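Side-chain contacts in KLLA0B12012p (PDB 6Y3P), which is the C-terminal ATP-grasp domain of Pby1, a direct partner of the mRNA decapping enzyme Dcp2, and probably binds ATP and metal ions: residues R213-R218 and I280-L285; A79-H84 and E327-D332; I90-V95 and V312-L317; I10-P15 and G22-S27. One frame throughout, in Å; residues are numbered along the deposited sequence. Where two conformers were deposited one is given.

Contact 1 (R213-R218 and I280-L285); sequences RKFHIR and IEFDAL
The backbones of 213-218 and 280-285 come closest at Ile217 and Phe282, whose CA atoms are 7.4 Å apart, and no hydrogen bond joins them, so side chains alone make the contact. On one side it is the extended strand of Phe215 and Ile217; on the other, the chain leaves a short strand at Glu281 and turns through a 3-10 segment, 282-284, which delivers Phe282 and then Leu285. Phe282 carries CG anti to its backbone N (chi1 174°), and the ring thereby lies beside the end of Ile217. There the methyl CD1 of Ile217, at the tip of a chain extended about chi2, meets CE1 of Phe282 at 3.6 Å, and the two side chains cross at a slant. The aromatic partner of Phe282 is Phe215: CE2 of Phe215 arrives at the rim of the Phe282 ring, near its plane, 4.3 Å from CD1. The two ring planes are inclined by about 40°, neither flat against each other nor perpendicular. Leu285 completes the cluster with CD1 over one face of the Phe215 ring, 4.4 Å from CZ. All four side chains are buried. Strand 228-239 lies between the two segments in the sheet, pairing with both, and its Phe239 touches Phe215 and Leu285. Helix 290-313 joins through Ile296, which packs on both Ile217 and Phe282, while Val335 of strand 326-335 backs Phe215 and Ile217.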
loop_
_atom_site.group_PDB
_atom_site.type_symbol
_atom_site.label_atom_id
_atom_site.label_comp_id
_atom_site.label_asym_id
_atom_site.label_seq_id
_atom_site.Cartn_x
_atom_site.Cartn_y
_atom_site.Cartn_z
ATOM N N ARG A 213 -11.844 -2.443 18.661
ATOM C CA ARG A 213 -11.138 -3.217 17.654
ATOM C C ARG A 213 -10.343 -2.200 16.831
ATOM O O ARG A 213 -10.885 -1.148 16.461
ATOM C CB ARG A 213 -12.152 -3.964 16.769
ATOM C CG ARG A 213 -12.904 -5.093 17.498
ATOM C CD ARG A 213 -14.220 -5.431 16.815
ATOM N NE ARG A 213 -14.025 -6.109 15.535
ATOM C CZ ARG A 213 -14.523 -5.709 14.368
ATOM N NH1 ARG A 213 -15.268 -4.612 14.294
ATOM N NH2 ARG A 213 -14.279 -6.402 13.263
ATOM N N LYS A 214 -9.049 -2.475 16.611
ATOM C CA LYS A 214 -8.179 -1.575 15.851
ATOM C C LYS A 214 -8.442 -1.711 14.352
ATOM O O LYS A 214 -9.053 -2.685 13.913
ATOM C CB LYS A 214 -6.688 -1.818 16.183
ATOM C CG LYS A 214 -6.101 -3.080 15.578
ATOM C CD LYS A 214 -4.580 -2.997 15.426
ATOM C CE LYS A 214 -3.931 -4.358 15.209
ATOM N NZ LYS A 214 -4.376 -5.024 13.945
ATOM N N PHE A 215 -7.959 -0.747 13.559
ATOM C CA PHE A 215 -8.156 -0.816 12.114
ATOM C C PHE A 215 -7.012 -0.236 11.359
ATOM O O PHE A 215 -6.218 0.557 11.891
ATOM C CB PHE A 215 -9.471 -0.091 11.705
ATOM C CG PHE A 215 -9.455 1.425 11.815
ATOM C CD1 PHE A 215 -9.693 2.057 13.034
ATOM C CD2 PHE A 215 -9.218 2.220 10.694
ATOM C CE1 PHE A 215 -9.645 3.453 13.135
ATOM C CE2 PHE A 215 -9.193 3.606 10.792
ATOM C CZ PHE A 215 -9.402 4.218 12.009
ATOM N N HIS A 216 -6.936 -0.639 10.101
ATOM C CA HIS A 216 -6.008 -0.013 9.191
ATOM C C HIS A 216 -6.835 0.580 8.058
ATOM O O HIS A 216 -8.028 0.246 7.899
ATOM C CB HIS A 216 -4.827 -0.904 8.756
ATOM C CG HIS A 216 -5.186 -2.138 7.991
ATOM N ND1 HIS A 216 -4.972 -2.225 6.625
ATOM C CD2 HIS A 216 -5.665 -3.322 8.436
ATOM C CE1 HIS A 216 -5.327 -3.455 6.286
ATOM N NE2 HIS A 216 -5.780 -4.143 7.336
ATOM N N ILE A 217 -6.247 1.552 7.350
ATOM C CA ILE A 217 -6.881 2.241 6.245
ATOM C C ILE A 217 -6.322 1.661 4.941
ATOM O O ILE A 217 -5.108 1.543 4.756
ATOM C CB ILE A 217 -6.746 3.792 6.283
ATOM C CG1 ILE A 217 -7.387 4.374 7.561
ATOM C CG2 ILE A 217 -7.372 4.414 5.018
ATOM C CD1 ILE A 217 -7.204 5.868 7.777
ATOM N N ARG A 218 -7.221 1.297 4.045
ATOM C CA ARG A 218 -6.878 0.890 2.695
ATOM C C ARG A 218 -7.262 2.104 1.828
ATOM O O ARG A 218 -8.441 2.459 1.719
ATOM C CB ARG A 218 -7.650 -0.379 2.270
ATOM C CG ARG A 218 -7.442 -0.800 0.793
ATOM C CD ARG A 218 -5.969 -0.906 0.450
ATOM N NE ARG A 218 -5.608 -2.158 -0.214
ATOM C CZ ARG A 218 -5.420 -3.324 0.397
ATOM N NH1 ARG A 218 -5.061 -4.394 -0.300
ATOM N NH2 ARG A 218 -5.620 -3.435 1.706
ATOM N N ILE A 280 -15.727 -1.060 6.623
ATOM C CA ILE A 280 -16.590 0.121 6.661
ATOM C C ILE A 280 -15.790 1.206 5.933
ATOM O O ILE A 280 -14.552 1.251 6.051
ATOM C CB ILE A 280 -16.867 0.579 8.141
ATOM C CG1 ILE A 280 -17.357 -0.579 9.065
ATOM C CG2 ILE A 280 -17.823 1.806 8.235
ATOM C CD1 ILE A 280 -18.719 -1.309 8.677
ATOM N N GLU A 281 -16.500 2.100 5.227
ATOM C CA GLU A 281 -15.911 3.266 4.580
ATOM C C GLU A 281 -15.402 4.161 5.710
ATOM O O GLU A 281 -16.126 4.430 6.686
ATOM C CB GLU A 281 -16.943 4.022 3.724
ATOM C CG GLU A 281 -16.320 5.146 2.900
ATOM C CD GLU A 281 -17.243 6.005 2.060
ATOM O OE1 GLU A 281 -18.455 5.700 1.988
ATOM O OE2 GLU A 281 -16.749 6.999 1.483
ATOM N N PHE A 282 -14.141 4.596 5.582
ATOM C CA PHE A 282 -13.497 5.450 6.566
ATOM C C PHE A 282 -14.324 6.660 7.005
ATOM O O PHE A 282 -14.426 6.906 8.210
ATOM C CB PHE A 282 -12.131 5.884 6.055
ATOM C CG PHE A 282 -11.457 6.883 6.960
ATOM C CD1 PHE A 282 -10.892 6.482 8.161
ATOM C CD2 PHE A 282 -11.354 8.222 6.589
ATOM C CE1 PHE A 282 -10.259 7.400 8.989
ATOM C CE2 PHE A 282 -10.732 9.150 7.435
ATOM C CZ PHE A 282 -10.197 8.732 8.635
ATOM N N ASP A 283 -14.926 7.405 6.048
ATOM C CA ASP A 283 -15.706 8.607 6.347
ATOM C C ASP A 283 -17.001 8.328 7.086
ATOM O O ASP A 283 -17.588 9.246 7.657
ATOM C CB ASP A 283 -15.973 9.460 5.085
ATOM C CG ASP A 283 -16.342 10.907 5.404
ATOM O OD1 ASP A 283 -15.522 11.606 6.043
ATOM O OD2 ASP A 283 -17.489 11.313 5.094
ATOM N N ALA A 284 -17.450 7.071 7.086
ATOM C CA ALA A 284 -18.651 6.672 7.804
ATOM C C ALA A 284 -18.358 6.500 9.308
ATOM O O ALA A 284 -19.295 6.263 10.061
ATOM C CB ALA A 284 -19.203 5.367 7.219
ATOM N N LEU A 285 -17.070 6.569 9.745
ATOM C CA LEU A 285 -16.726 6.430 11.163
ATOM C C LEU A 285 -16.909 7.817 11.852
ATOM O O LEU A 285 -16.035 8.672 11.776
ATOM C CB LEU A 285 -15.311 5.866 11.322
ATOM C CG LEU A 285 -15.037 4.503 10.622
ATOM C CD1 LEU A 285 -13.534 4.208 10.573
ATOM C CD2 LEU A 285 -15.802 3.339 11.309
#

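Contact 2 (A79-H84 and E327-D332); sequences AIIRKH and ETFGFD
The ring of Phe329 is held between two aliphatic groups: CD1 of Ile80 lies over one face, 4.2 Å above the ring plane, and CG of Glu327, two residues back on the same strand, lies 3.8 Å above the opposite face. Both sit toward the rim and not over the ring centre. Ile81 adds a third group, approaching obliquely, with its branch methyl CG2 4.0 Å from Phe329 CD2 and equally near CE2; the Ile81 and Phe329 side chains run at about a right angle to each other. In Ile81 the torsion chi1 of 58° sends CG1 between the backbone N and the carbonyl carbon and leaves CG2, anti to the carbonyl carbon, to meet the ring. Ile80 and Ile81 thus work as a pair at the end of the short helix 78-81, just before the chain turns at Arg82 into helix 83-95. The carboxylate of Glu327 is drawn off to Arg77 and to the backbone N of Tyr74, which probably holds the methylene CG against the ring. Val346 of the adjoining strand packs against both Ile80 and Phe329, and Phe308 and Ala311 of helix 290-313 cover Ile80 further. No polar bond crosses between the two segments. This is helix-on-sheet packing, with apolar side chains from a helix end seated on the antiparallel sheet of the ATP-grasp domain, close to the centre of the chain.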
loop_
_atom_site.group_PDB
_atom_site.type_symbol
_atom_site.label_atom_id
_atom_site.label_comp_id
_atom_site.label_asym_id
_atom_site.label_seq_id
_atom_site.Cartn_x
_atom_site.Cartn_y
_atom_site.Cartn_z
ATOM N N ALA A 79 10.479 -0.984 -6.026
ATOM C CA ALA A 79 10.910 0.051 -5.079
ATOM C C ALA A 79 9.764 0.536 -4.164
ATOM O O ALA A 79 10.050 1.154 -3.143
ATOM C CB ALA A 79 11.523 1.227 -5.839
ATOM N N ILE A 80 8.478 0.269 -4.513
ATOM C CA ILE A 80 7.356 0.672 -3.655
ATOM C C ILE A 80 6.479 -0.525 -3.252
ATOM O O ILE A 80 6.000 -0.542 -2.129
ATOM C CB ILE A 80 6.509 1.887 -4.184
ATOM C CG1 ILE A 80 5.523 1.506 -5.318
ATOM C CG2 ILE A 80 7.409 3.057 -4.600
ATOM C CD1 ILE A 80 4.406 2.491 -5.547
ATOM N N ILE A 81 6.293 -1.536 -4.122
ATOM C CA ILE A 81 5.431 -2.685 -3.764
ATOM C C ILE A 81 6.168 -3.733 -2.908
ATOM O O ILE A 81 5.514 -4.589 -2.312
ATOM C CB ILE A 81 4.674 -3.323 -4.962
ATOM C CG1 ILE A 81 5.637 -3.829 -6.074
ATOM C CG2 ILE A 81 3.617 -2.354 -5.498
ATOM C CD1 ILE A 81 5.053 -4.907 -7.026
ATOM N N ARG A 82 7.499 -3.629 -2.777
ATOM C CA ARG A 82 8.245 -4.542 -1.911
ATOM C C ARG A 82 8.619 -3.794 -0.643
ATOM O O ARG A 82 9.378 -2.831 -0.711
ATOM C CB ARG A 82 9.482 -5.130 -2.617
ATOM C CG ARG A 82 9.150 -6.101 -3.753
ATOM C CD ARG A 82 8.980 -7.541 -3.285
ATOM N NE ARG A 82 10.206 -8.096 -2.699
ATOM C CZ ARG A 82 11.201 -8.644 -3.394
ATOM N NH1 ARG A 82 11.138 -8.712 -4.720
ATOM N NH2 ARG A 82 12.268 -9.123 -2.769
ATOM N N LYS A 83 8.067 -4.226 0.509
ATOM C CA LYS A 83 8.264 -3.588 1.821
ATOM C C LYS A 83 9.750 -3.487 2.241
ATOM O O LYS A 83 10.092 -2.534 2.937
ATOM C CB LYS A 83 7.378 -4.251 2.914
ATOM C CG LYS A 83 7.318 -3.559 4.305
ATOM C CD LYS A 83 7.294 -2.008 4.301
ATOM C CE LYS A 83 7.732 -1.365 5.608
ATOM N NZ LYS A 83 6.664 -1.399 6.658
ATOM N N HIS A 84 10.643 -4.386 1.773
ATOM C CA HIS A 84 12.059 -4.239 2.116
ATOM C C HIS A 84 12.627 -3.045 1.332
ATOM O O HIS A 84 13.235 -2.138 1.913
ATOM C CB HIS A 84 12.855 -5.538 1.860
ATOM C CG HIS A 84 14.350 -5.382 1.960
ATOM N ND1 HIS A 84 15.122 -5.071 0.847
ATOM C CD2 HIS A 84 15.169 -5.502 3.034
ATOM C CE1 HIS A 84 16.373 -5.000 1.279
ATOM N NE2 HIS A 84 16.456 -5.261 2.583
ATOM N N GLU A 327 -1.950 2.612 -13.049
ATOM C CA GLU A 327 -2.029 1.541 -12.074
ATOM C C GLU A 327 -2.705 2.020 -10.819
ATOM O O GLU A 327 -2.371 3.092 -10.332
ATOM C CB GLU A 327 -0.646 0.919 -11.754
ATOM C CG GLU A 327 -0.778 -0.385 -10.972
ATOM C CD GLU A 327 0.441 -1.266 -10.799
ATOM O OE1 GLU A 327 1.450 -1.028 -11.499
ATOM O OE2 GLU A 327 0.387 -2.198 -9.960
ATOM N N THR A 328 -3.617 1.204 -10.262
ATOM C CA THR A 328 -4.195 1.576 -8.984
ATOM C C THR A 328 -3.621 0.605 -7.948
ATOM O O THR A 328 -3.630 -0.615 -8.126
ATOM C CB THR A 328 -5.711 1.824 -8.977
ATOM O OG1 THR A 328 -6.342 1.084 -7.937
ATOM C CG2 THR A 328 -6.374 1.616 -10.298
ATOM N N PHE A 329 -3.034 1.182 -6.911
ATOM C CA PHE A 329 -2.395 0.455 -5.833
ATOM C C PHE A 329 -3.244 0.602 -4.571
ATOM O O PHE A 329 -3.976 1.585 -4.424
ATOM C CB PHE A 329 -1.005 1.053 -5.538
ATOM C CG PHE A 329 -0.042 1.132 -6.698
ATOM C CD1 PHE A 329 0.002 2.261 -7.510
ATOM C CD2 PHE A 329 0.881 0.116 -6.925
ATOM C CE1 PHE A 329 0.932 2.357 -8.557
ATOM C CE2 PHE A 329 1.816 0.213 -7.969
ATOM C CZ PHE A 329 1.827 1.328 -8.782
ATOM N N GLY A 330 -3.082 -0.366 -3.665
ATOM C CA GLY A 330 -3.698 -0.383 -2.351
ATOM C C GLY A 330 -2.705 0.051 -1.290
ATOM O O GLY A 330 -1.786 -0.703 -0.958
ATOM N N PHE A 331 -2.848 1.296 -0.782
ATOM C CA PHE A 331 -1.965 1.816 0.256
ATOM C C PHE A 331 -2.544 1.514 1.622
ATOM O O PHE A 331 -3.678 1.883 1.906
ATOM C CB PHE A 331 -1.710 3.315 0.094
ATOM C CG PHE A 331 -0.602 3.703 -0.849
ATOM C CD1 PHE A 331 -0.638 3.319 -2.186
ATOM C CD2 PHE A 331 0.392 4.584 -0.448
ATOM C CE1 PHE A 331 0.338 3.752 -3.073
ATOM C CE2 PHE A 331 1.373 5.013 -1.339
ATOM C CZ PHE A 331 1.340 4.595 -2.646
ATOM N N ASP A 332 -1.771 0.823 2.449
ATOM C CA ASP A 332 -2.191 0.475 3.796
ATOM C C ASP A 332 -1.486 1.309 4.841
ATOM O O ASP A 332 -0.245 1.298 4.974
ATOM C CB ASP A 332 -2.080 -1.033 4.065
ATOM C CG ASP A 332 -3.081 -1.808 3.217
ATOM O OD1 ASP A 332 -4.261 -1.929 3.643
ATOM O OD2 ASP A 332 -2.716 -2.211 2.095
#

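Contact 3 (I90-V95 and V312-L317); sequences IHSYVV and VNVDRL
With chi1 at 56°, Ser92 carries OG between its backbone N and carbonyl carbon, while in Val314, chi1 -85°, CG1 lies beside the backbone N; these two settings bring the hydroxyl oxygen and the methyl within 3.2 Å. The approach is tight, and it is a packing contact, since OG turns back to its own helix, bonding chiefly to the carbonyl oxygen of His88, with that of Thr89 also near enough to share. Arg316 comes alongside the same serine. Its CD passes 3.7 Å from Ser92 OG, and beyond it a bend at chi3 (84°) carries NH1 to within 3.8 Å of Ser92 CB. The guanidinium approaches this CB obliquely, and its NH2 makes a weak hydrogen bond with His88 ND1, one turn back from Ser92. In the fold, the contact joins helix 83-95 to the C-terminal end of helix 290-313, where Val314 is the first residue to leave helical geometry and 314-317 continue as loop, all within the tubulin-tyrosine ligase-like, ATP-grasp part of the protein. Two further links tie these helices together nearby: Tyr93 OH is hydrogen-bonded to Glu306, and Ile90 packs on Leu307. Val314 also rests on Thr89.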
loop_
_atom_site.group_PDB
_atom_site.type_symbol
_atom_site.label_atom_id
_atom_site.label_comp_id
_atom_site.label_asym_id
_atom_site.label_seq_id
_atom_site.Cartn_x
_atom_site.Cartn_y
_atom_site.Cartn_z
ATOM N N ILE A 90 12.461 5.142 1.082
ATOM C CA ILE A 90 12.132 6.190 2.049
ATOM C C ILE A 90 13.392 6.658 2.793
ATOM O O ILE A 90 13.647 7.867 2.804
ATOM C CB ILE A 90 10.942 5.810 2.983
ATOM C CG1 ILE A 90 9.647 5.714 2.144
ATOM C CG2 ILE A 90 10.779 6.816 4.148
ATOM C CD1 ILE A 90 8.433 5.147 2.805
ATOM N N HIS A 91 14.204 5.716 3.340
ATOM C CA HIS A 91 15.444 6.041 4.055
ATOM C C HIS A 91 16.376 6.914 3.248
ATOM O O HIS A 91 16.883 7.906 3.785
ATOM C CB HIS A 91 16.206 4.788 4.506
ATOM C CG HIS A 91 15.443 3.875 5.407
ATOM N ND1 HIS A 91 14.451 4.347 6.258
ATOM C CD2 HIS A 91 15.559 2.532 5.567
ATOM C CE1 HIS A 91 13.978 3.279 6.885
ATOM N NE2 HIS A 91 14.619 2.162 6.512
ATOM N N SER A 92 16.598 6.568 1.959
ATOM C CA SER A 92 17.524 7.332 1.123
ATOM C C SER A 92 16.995 8.704 0.744
ATOM O O SER A 92 17.786 9.609 0.489
ATOM C CB SER A 92 17.959 6.541 -0.107
ATOM O OG SER A 92 16.844 6.106 -0.862
ATOM N N TYR A 93 15.670 8.872 0.726
ATOM C CA TYR A 93 15.046 10.149 0.405
ATOM C C TYR A 93 15.013 11.132 1.599
ATOM O O TYR A 93 15.206 12.324 1.388
ATOM C CB TYR A 93 13.637 9.883 -0.112
ATOM C CG TYR A 93 12.783 11.108 -0.343
ATOM C CD1 TYR A 93 12.958 11.901 -1.473
ATOM C CD2 TYR A 93 11.747 11.425 0.523
ATOM C CE1 TYR A 93 12.130 12.993 -1.724
ATOM C CE2 TYR A 93 10.911 12.513 0.283
ATOM C CZ TYR A 93 11.105 13.295 -0.842
ATOM O OH TYR A 93 10.268 14.358 -1.075
ATOM N N VAL A 94 14.705 10.648 2.818
ATOM C CA VAL A 94 14.589 11.484 4.020
ATOM C C VAL A 94 15.945 12.068 4.456
ATOM O O VAL A 94 15.972 13.093 5.159
ATOM C CB VAL A 94 13.837 10.811 5.209
ATOM C CG1 VAL A 94 12.344 10.644 4.909
ATOM C CG2 VAL A 94 14.477 9.485 5.619
ATOM N N VAL A 95 17.060 11.428 4.026
ATOM C CA VAL A 95 18.432 11.866 4.292
ATOM C C VAL A 95 18.581 13.330 3.829
ATOM O O VAL A 95 18.980 14.180 4.627
ATOM C CB VAL A 95 19.476 10.890 3.657
ATOM C CG1 VAL A 95 20.833 11.550 3.424
ATOM C CG2 VAL A 95 19.628 9.635 4.499
ATOM N N VAL A 312 10.692 8.022 -7.618
ATOM C CA VAL A 312 11.099 8.487 -8.939
ATOM C C VAL A 312 12.528 9.031 -8.948
ATOM O O VAL A 312 13.267 8.758 -9.896
ATOM C CB VAL A 312 10.037 9.508 -9.440
ATOM C CG1 VAL A 312 10.581 10.511 -10.430
ATOM C CG2 VAL A 312 8.813 8.795 -9.997
ATOM N N ASN A 313 12.925 9.757 -7.889
ATOM C CA ASN A 313 14.203 10.465 -7.802
ATOM C C ASN A 313 15.370 9.740 -7.119
ATOM O O ASN A 313 16.490 10.242 -7.217
ATOM C CB ASN A 313 13.989 11.822 -7.136
ATOM C CG ASN A 313 13.082 12.733 -7.931
ATOM O OD1 ASN A 313 13.374 13.091 -9.083
ATOM N ND2 ASN A 313 11.967 13.147 -7.328
ATOM N N VAL A 314 15.150 8.581 -6.468
ATOM C CA VAL A 314 16.245 7.848 -5.795
ATOM C C VAL A 314 17.390 7.486 -6.746
ATOM O O VAL A 314 17.166 7.163 -7.918
ATOM C CB VAL A 314 15.824 6.617 -4.952
ATOM C CG1 VAL A 314 15.404 7.034 -3.547
ATOM C CG2 VAL A 314 14.734 5.810 -5.640
ATOM N N ASP A 315 18.622 7.582 -6.214
ATOM C CA ASP A 315 19.889 7.293 -6.895
ATOM C C ASP A 315 20.136 5.776 -6.961
ATOM O O ASP A 315 21.097 5.337 -7.601
ATOM C CB ASP A 315 21.060 7.997 -6.177
ATOM C CG ASP A 315 20.731 9.361 -5.593
ATOM O OD1 ASP A 315 19.963 9.415 -4.599
ATOM O OD2 ASP A 315 21.269 10.371 -6.103
ATOM N N ARG A 316 19.263 4.990 -6.283
ATOM C CA ARG A 316 19.252 3.521 -6.209
ATOM C C ARG A 316 18.082 2.993 -7.091
ATOM O O ARG A 316 17.690 3.676 -8.047
ATOM C CB ARG A 316 19.075 3.041 -4.740
ATOM C CG ARG A 316 19.716 3.911 -3.656
ATOM C CD ARG A 316 19.117 3.620 -2.290
ATOM N NE ARG A 316 19.757 2.469 -1.649
ATOM C CZ ARG A 316 19.574 2.111 -0.382
ATOM N NH1 ARG A 316 18.766 2.813 0.405
ATOM N NH2 ARG A 316 20.205 1.053 0.112
ATOM N N LEU A 317 17.545 1.783 -6.769
ATOM C CA LEU A 317 16.409 1.143 -7.442
ATOM C C LEU A 317 15.249 2.134 -7.415
ATOM O O LEU A 317 14.868 2.597 -6.334
ATOM C CB LEU A 317 16.012 -0.136 -6.675
ATOM C CG LEU A 317 15.346 -1.277 -7.448
ATOM C CD1 LEU A 317 15.256 -2.504 -6.592
ATOM C CD2 LEU A 317 13.939 -0.927 -7.908
#

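Contact 4 (I10-P15 and G22-S27); sequences IVLTIP and GPLNRS. With SO4 (sulfate ion), chain B.
Oxygen O2 of a sulfate ion, probably from the crystallisation liquor, is gripped from two corners of one guanidinium: Arg26 NH1 donates to it at 2.8 Å, and Arg26 NH2 adds a weak, strongly bent bond. The ion sits at the edge of the guanidinium, with its sulfur in that plane. Arg26 belongs to helix 21-31, the helical arm of the beta-alpha-beta unit formed with strands 8-12 and 37-38 at the margin of a parallel sheet. Against strand 8-12 the helix sets Leu24 and Asn25, which Leu12 meets with its two methyls: CD1 of Leu12 touches CD1 of Leu24 at 3.9 Å, and CD2 of Leu12 lies 3.4 Å from ND2 of Asn25. With chi1 at -171°, CG of Leu12 points opposite the backbone N, and both methyls reach toward the helix. Tyr52 of strand 48-52 touches Leu12 and Leu24 alike. Arg26 NH2 also forms a salt bridge with Asp364 of helix 357-375. One face of its guanidinium lies on the helix backbone, with Pro23 N 3.2 Å above the plane. The sulfate also touches the first turn of the helix directly: its O4 is 3.1 Å from Gly22 CA, and its O1 is 3.5 Å from Pro23 CD.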
loop_
_atom_site.group_PDB
_atom_site.type_symbol
_atom_site.label_atom_id
_atom_site.label_comp_id
_atom_site.label_asym_id
_atom_site.label_seq_id
_atom_site.Cartn_x
_atom_site.Cartn_y
_atom_site.Cartn_z
ATOM N N ILE A 10 -10.349 -1.263 -26.644
ATOM C CA ILE A 10 -10.276 -1.545 -25.203
ATOM C C ILE A 10 -10.379 -3.062 -25.035
ATOM O O ILE A 10 -11.349 -3.645 -25.496
ATOM C CB ILE A 10 -11.343 -0.771 -24.351
ATOM C CG1 ILE A 10 -10.984 0.721 -24.202
ATOM C CG2 ILE A 10 -11.514 -1.395 -22.940
ATOM C CD1 ILE A 10 -12.184 1.653 -23.876
ATOM N N VAL A 11 -9.393 -3.684 -24.354
ATOM C CA VAL A 11 -9.316 -5.132 -24.099
ATOM C C VAL A 11 -9.460 -5.387 -22.585
ATOM O O VAL A 11 -8.641 -4.915 -21.799
ATOM C CB VAL A 11 -8.008 -5.773 -24.669
ATOM C CG1 VAL A 11 -7.982 -7.278 -24.442
ATOM C CG2 VAL A 11 -7.807 -5.451 -26.148
ATOM N N LEU A 12 -10.496 -6.126 -22.188
ATOM C CA LEU A 12 -10.791 -6.460 -20.789
ATOM C C LEU A 12 -10.712 -7.974 -20.630
ATOM O O LEU A 12 -11.689 -8.657 -20.899
ATOM C CB LEU A 12 -12.189 -5.923 -20.421
ATOM C CG LEU A 12 -12.644 -5.955 -18.945
ATOM C CD1 LEU A 12 -11.651 -5.232 -18.018
ATOM C CD2 LEU A 12 -14.034 -5.325 -18.808
ATOM N N THR A 13 -9.530 -8.485 -20.245
ATOM C CA THR A 13 -9.221 -9.925 -20.109
ATOM C C THR A 13 -9.507 -10.490 -18.709
ATOM O O THR A 13 -9.266 -11.673 -18.446
ATOM C CB THR A 13 -7.780 -10.225 -20.551
ATOM O OG1 THR A 13 -6.868 -9.514 -19.714
ATOM C CG2 THR A 13 -7.544 -9.893 -22.015
ATOM N N ILE A 14 -10.034 -9.653 -17.828
ATOM C CA ILE A 14 -10.384 -10.044 -16.483
ATOM C C ILE A 14 -11.593 -10.975 -16.496
ATOM O O ILE A 14 -12.559 -10.716 -17.225
ATOM C CB ILE A 14 -10.532 -8.780 -15.606
ATOM C CG1 ILE A 14 -9.260 -8.605 -14.787
ATOM C CG2 ILE A 14 -11.790 -8.759 -14.719
ATOM C CD1 ILE A 14 -8.847 -7.257 -14.625
ATOM N N PRO A 15 -11.525 -12.101 -15.738
ATOM C CA PRO A 15 -12.674 -13.011 -15.674
ATOM C C PRO A 15 -13.938 -12.277 -15.254
ATOM O O PRO A 15 -13.907 -11.429 -14.354
ATOM C CB PRO A 15 -12.244 -14.032 -14.616
ATOM C CG PRO A 15 -10.756 -14.000 -14.659
ATOM C CD PRO A 15 -10.435 -12.564 -14.856
ATOM N N GLY A 22 -18.155 -5.750 -13.989
ATOM C CA GLY A 22 -19.366 -4.960 -14.196
ATOM C C GLY A 22 -19.073 -3.472 -14.117
ATOM O O GLY A 22 -19.305 -2.762 -15.110
ATOM N N PRO A 23 -18.470 -2.990 -12.977
ATOM C CA PRO A 23 -18.076 -1.569 -12.877
ATOM C C PRO A 23 -17.223 -1.058 -14.045
ATOM O O PRO A 23 -17.538 0.010 -14.584
ATOM C CB PRO A 23 -17.287 -1.516 -11.561
ATOM C CG PRO A 23 -17.844 -2.616 -10.760
ATOM C CD PRO A 23 -18.134 -3.710 -11.727
ATOM N N LEU A 24 -16.168 -1.815 -14.445
ATOM C CA LEU A 24 -15.292 -1.425 -15.549
ATOM C C LEU A 24 -16.031 -1.307 -16.885
ATOM O O LEU A 24 -15.783 -0.352 -17.622
ATOM C CB LEU A 24 -14.084 -2.366 -15.680
ATOM C CG LEU A 24 -12.908 -2.086 -14.778
ATOM C CD1 LEU A 24 -12.023 -3.295 -14.680
ATOM C CD2 LEU A 24 -12.136 -0.866 -15.253
ATOM N N ASN A 25 -16.972 -2.242 -17.169
ATOM C CA ASN A 25 -17.799 -2.217 -18.378
ATOM C C ASN A 25 -18.732 -1.017 -18.418
ATOM O O ASN A 25 -18.828 -0.379 -19.462
ATOM C CB ASN A 25 -18.570 -3.508 -18.558
ATOM C CG ASN A 25 -17.968 -4.400 -19.610
ATOM O OD1 ASN A 25 -17.999 -4.115 -20.817
ATOM N ND2 ASN A 25 -17.400 -5.499 -19.171
ATOM N N ARG A 26 -19.391 -0.685 -17.282
ATOM C CA ARG A 26 -20.289 0.481 -17.179
ATOM C C ARG A 26 -19.494 1.778 -17.411
ATOM O O ARG A 26 -19.924 2.652 -18.167
ATOM C CB ARG A 26 -21.000 0.518 -15.819
ATOM C CG ARG A 26 -21.951 -0.670 -15.619
ATOM C CD ARG A 26 -22.797 -0.522 -14.358
ATOM N NE ARG A 26 -22.046 -0.761 -13.117
ATOM C CZ ARG A 26 -21.888 -1.954 -12.540
ATOM N NH1 ARG A 26 -22.397 -3.047 -13.101
ATOM N NH2 ARG A 26 -21.204 -2.063 -11.407
ATOM N N SER A 27 -18.303 1.846 -16.811
ATOM C CA SER A 27 -17.388 2.960 -16.918
ATOM C C SER A 27 -16.827 3.106 -18.349
ATOM O O SER A 27 -16.758 4.229 -18.849
ATOM C CB SER A 27 -16.277 2.806 -15.894
ATOM O OG SER A 27 -15.624 4.049 -15.768
HETATM S S SO4 B . -21.943 -5.713 -10.874
HETATM O O1 SO4 B . -20.846 -5.111 -10.102
HETATM O O2 SO4 B . -23.038 -4.756 -10.996
HETATM O O3 SO4 B . -22.426 -6.917 -10.208
HETATM O O4 SO4 B . -21.489 -6.085 -12.204
#

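Contacts 1 and 2 meet directly on neighbouring strands of one antiparallel sheet, where Arg218 NH2 forms a 2.8 Å salt bridge with Asp332 OD1; their centres are about 19 Å apart. Contact 3 adjoins contact 2 on the other side: both use helix 83-95, and Ala79 CB packs 3.6 Å from Leu317 O. Contacts 1 and 3 lie on opposite sides of the chain's centre. These three belong to the tubulin-tyrosine ligase-like part, where an ATP site would be expected from the family. Contact 4, in the separate parallel sheet, has its nearest atoms about 8 Å from contact 2 and about 15 Å from contact 1, and its sulfate touches none of the others.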